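Open reading frame 2 (Aeromonas sobria, PDB 3WQB) probably serves as the chaperone of the secreted Aeromonas sobria serine protease, helping it fold and binding it in a complex. Local coordinates at residues 62-70 with 77-85. Numbering follows the deposited sequence.
Sequences TLRRGDVLM and ELTVSGTLL
V80 is gripped by both of its backbone polar atoms where the two strands of an antiparallel beta hairpin, 68-69 and 78-81, come together at one edge of a six-stranded antiparallel sheet. Its carbonyl O takes the N-H of G66 (N to O, 2.8 Å) in the carbonyl plane, and its N donates to D67 O. Farther along, L69 and L78 form the hydrogen-bonded pair, whose L69 N to L78 O distance is 2.7 Å; V68 and T79 make the neighbouring non-hydrogen-bonded pair.

The tight part lies under the type II turn R64-D67. V80 points its side chain into it: with CG1 anti to its N (chi1 180°), that methyl lies near R64 O, while CG2 meets L63 CD2 at 3.8 Å and the CB of D67. D67 in turn steadies the turn, its OD2 receiving R64 N (2.9 Å) from above the carboxylate plane. L69 and L78 share the opposite sheet face from V68 and T79; L69 reaches L140 of strand 136-141, which pairs with 78-81.

The V68 side is looser, and V68 and E77 are exposed to solvent. Here the V68 side chain crosses that of E77 obliquely, its CG1 touching E77 CG at 3.3 Å, and CG2 only grazes T79 OG1 at 4.0 Å. T79 is partly covered by the partner protein's chain, against which S81 also packs.

At the other end segment 77-85 turns a corner at G82, after S81, whose OG takes T83 N in an ST turn and also bonds E139. R65, held by a salt bridge to E115, stretches along this corner, with CG anti to its N (chi1 -175°), and its guanidinium lies flat over S81 O, which sits 3.4 Å from CZ.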
loop_
_atom_site.group_PDB
_atom_site.type_symbol
_atom_site.label_atom_id
_atom_site.label_comp_id
_atom_site.label_asym_id
_atom_site.label_seq_id
_atom_site.Cartn_x
_atom_site.Cartn_y
_atom_site.Cartn_z
ATOM N N THR B 62 -29.004 -10.580 18.360
ATOM C CA THR B 62 -28.230 -9.600 19.122
ATOM C C THR B 62 -26.749 -9.608 18.736
ATOM O O THR B 62 -26.221 -10.628 18.287
ATOM C CB THR B 62 -28.344 -9.821 20.660
ATOM O OG1 THR B 62 -27.700 -11.048 21.034
ATOM C CG2 THR B 62 -29.798 -9.849 21.109
ATOM N N LEU B 63 -26.100 -8.458 18.913
ATOM C CA LEU B 63 -24.645 -8.335 18.797
ATOM C C LEU B 63 -24.116 -7.602 20.015
ATOM O O LEU B 63 -24.455 -6.438 20.239
ATOM C CB LEU B 63 -24.252 -7.548 17.545
ATOM C CG LEU B 63 -23.874 -8.213 16.226
ATOM C CD1 LEU B 63 -23.338 -7.122 15.319
ATOM C CD2 LEU B 63 -22.836 -9.324 16.382
ATOM N N ARG B 64 -23.294 -8.282 20.804
ATOM C CA ARG B 64 -22.698 -7.680 21.992
ATOM C C ARG B 64 -21.182 -7.612 21.874
ATOM O O ARG B 64 -20.578 -8.378 21.122
ATOM C CB ARG B 64 -23.074 -8.464 23.256
ATOM C CG ARG B 64 -24.378 -8.033 23.907
ATOM C CD ARG B 64 -25.477 -9.064 23.745
ATOM N NE ARG B 64 -26.691 -8.655 24.455
ATOM C CZ ARG B 64 -27.799 -9.385 24.551
ATOM N NH1 ARG B 64 -27.874 -10.584 23.985
ATOM N NH2 ARG B 64 -28.842 -8.909 25.216
ATOM N N ARG B 65 -20.582 -6.701 22.639
ATOM C CA ARG B 65 -19.132 -6.585 22.754
ATOM C C ARG B 65 -18.513 -7.955 23.036
ATOM O O ARG B 65 -18.966 -8.680 23.926
ATOM C CB ARG B 65 -18.782 -5.608 23.877
ATOM C CG ARG B 65 -17.305 -5.298 24.020
ATOM C CD ARG B 65 -16.994 -4.783 25.413
ATOM N NE ARG B 65 -15.640 -4.245 25.498
ATOM C CZ ARG B 65 -15.334 -2.953 25.415
ATOM N NH1 ARG B 65 -16.290 -2.044 25.255
ATOM N NH2 ARG B 65 -14.068 -2.569 25.504
ATOM N N GLY B 66 -17.494 -8.310 22.256
ATOM C CA GLY B 66 -16.790 -9.573 22.438
ATOM C C GLY B 66 -17.278 -10.703 21.553
ATOM O O GLY B 66 -16.629 -11.751 21.473
ATOM N N ASP B 67 -18.421 -10.504 20.899
ATOM C CA ASP B 67 -18.945 -11.494 19.958
ATOM C C ASP B 67 -18.008 -11.657 18.782
ATOM O O ASP B 67 -17.432 -10.687 18.294
ATOM C CB ASP B 67 -20.335 -11.115 19.446
ATOM C CG ASP B 67 -21.434 -11.415 20.445
ATOM O OD1 ASP B 67 -21.158 -12.010 21.514
ATOM O OD2 ASP B 67 -22.587 -11.052 20.146
ATOM N N VAL B 68 -17.871 -12.896 18.335
ATOM C CA VAL B 68 -16.941 -13.241 17.278
ATOM C C VAL B 68 -17.699 -13.555 15.989
ATOM O O VAL B 68 -18.696 -14.287 16.003
ATOM C CB VAL B 68 -16.031 -14.419 17.710
ATOM C CG1 VAL B 68 -15.275 -14.985 16.527
ATOM C CG2 VAL B 68 -15.064 -13.965 18.802
ATOM N N LEU B 69 -17.224 -12.979 14.887
ATOM C CA LEU B 69 -17.841 -13.149 13.577
ATOM C C LEU B 69 -16.844 -13.702 12.564
ATOM O O LEU B 69 -15.686 -13.295 12.533
ATOM C CB LEU B 69 -18.396 -11.814 13.070
ATOM C CG LEU B 69 -19.518 -11.126 13.854
ATOM C CD1 LEU B 69 -19.804 -9.751 13.268
ATOM C CD2 LEU B 69 -20.788 -11.965 13.864
ATOM N N MET B 70 -17.307 -14.631 11.735
ATOM C CA MET B 70 -16.496 -15.164 10.646
ATOM C C MET B 70 -17.083 -14.670 9.326
ATOM O O MET B 70 -18.299 -14.723 9.129
ATOM C CB MET B 70 -16.478 -16.692 10.700
ATOM C CG MET B 70 -15.136 -17.316 10.322
ATOM S SD MET B 70 -15.204 -19.103 10.064
ATOM C CE MET B 70 -15.660 -19.695 11.698
ATOM N N GLU B 77 -10.812 -13.690 11.636
ATOM C CA GLU B 77 -11.834 -13.661 12.668
ATOM C C GLU B 77 -12.039 -12.219 13.141
ATOM O O GLU B 77 -11.076 -11.538 13.500
ATOM C CB GLU B 77 -11.370 -14.544 13.828
ATOM C CG GLU B 77 -12.362 -14.754 14.931
ATOM C CD GLU B 77 -11.789 -15.606 16.043
ATOM O OE1 GLU B 77 -11.105 -15.050 16.931
ATOM O OE2 GLU B 77 -12.020 -16.834 16.025
ATOM N N LEU B 78 -13.291 -11.759 13.136
ATOM C CA LEU B 78 -13.602 -10.403 13.598
ATOM C C LEU B 78 -14.317 -10.403 14.944
ATOM O O LEU B 78 -15.062 -11.330 15.266
ATOM C CB LEU B 78 -14.435 -9.644 12.560
ATOM C CG LEU B 78 -13.859 -9.494 11.148
ATOM C CD1 LEU B 78 -14.829 -8.706 10.283
ATOM C CD2 LEU B 78 -12.490 -8.836 11.160
ATOM N N THR B 79 -14.088 -9.354 15.722
ATOM C CA THR B 79 -14.689 -9.228 17.043
ATOM C C THR B 79 -15.427 -7.907 17.178
ATOM O O THR B 79 -14.943 -6.864 16.750
ATOM C CB THR B 79 -13.625 -9.373 18.155
ATOM O OG1 THR B 79 -12.986 -10.647 18.017
ATOM C CG2 THR B 79 -14.254 -9.302 19.535
ATOM N N VAL B 80 -16.614 -7.961 17.770
ATOM C CA VAL B 80 -17.363 -6.749 18.069
ATOM C C VAL B 80 -16.619 -6.035 19.188
ATOM O O VAL B 80 -16.589 -6.514 20.324
ATOM C CB VAL B 80 -18.810 -7.073 18.508
ATOM C CG1 VAL B 80 -19.574 -5.787 18.817
ATOM C CG2 VAL B 80 -19.522 -7.884 17.441
ATOM N N SER B 81 -15.998 -4.904 18.860
ATOM C CA SER B 81 -15.141 -4.195 19.809
ATOM C C SER B 81 -15.917 -3.495 20.922
ATOM O O SER B 81 -15.370 -3.254 22.001
ATOM C CB SER B 81 -14.263 -3.172 19.079
ATOM O OG SER B 81 -15.018 -2.043 18.666
ATOM N N GLY B 82 -17.180 -3.165 20.651
ATOM C CA GLY B 82 -17.985 -2.354 21.563
ATOM C C GLY B 82 -18.146 -0.912 21.109
ATOM O O GLY B 82 -18.982 -0.175 21.641
ATOM N N THR B 83 -17.345 -0.512 20.121
ATOM C CA THR B 83 -17.365 0.851 19.588
ATOM C C THR B 83 -18.270 0.960 18.362
ATOM O O THR B 83 -18.303 0.063 17.516
ATOM C CB THR B 83 -15.928 1.337 19.266
ATOM O OG1 THR B 83 -15.176 1.407 20.483
ATOM C CG2 THR B 83 -15.921 2.718 18.597
ATOM N N LEU B 84 -19.018 2.061 18.308
ATOM C CA LEU B 84 -19.819 2.442 17.153
ATOM C C LEU B 84 -19.244 3.715 16.560
ATOM O O LEU B 84 -18.954 4.670 17.291
ATOM C CB LEU B 84 -21.274 2.705 17.567
ATOM C CG LEU B 84 -22.077 1.575 18.205
ATOM C CD1 LEU B 84 -23.135 2.148 19.129
ATOM C CD2 LEU B 84 -22.720 0.712 17.153
ATOM N N LEU B 85 -19.071 3.727 15.243
ATOM C CA LEU B 85 -18.722 4.956 14.522
ATOM C C LEU B 85 -20.012 5.578 14.024
ATOM O O LEU B 85 -20.848 4.896 13.434
ATOM C CB LEU B 85 -17.793 4.679 13.338
ATOM C CG LEU B 85 -16.472 3.933 13.546
ATOM C CD1 LEU B 85 -15.598 4.156 12.328
ATOM C CD2 LEU B 85 -15.721 4.332 14.802
#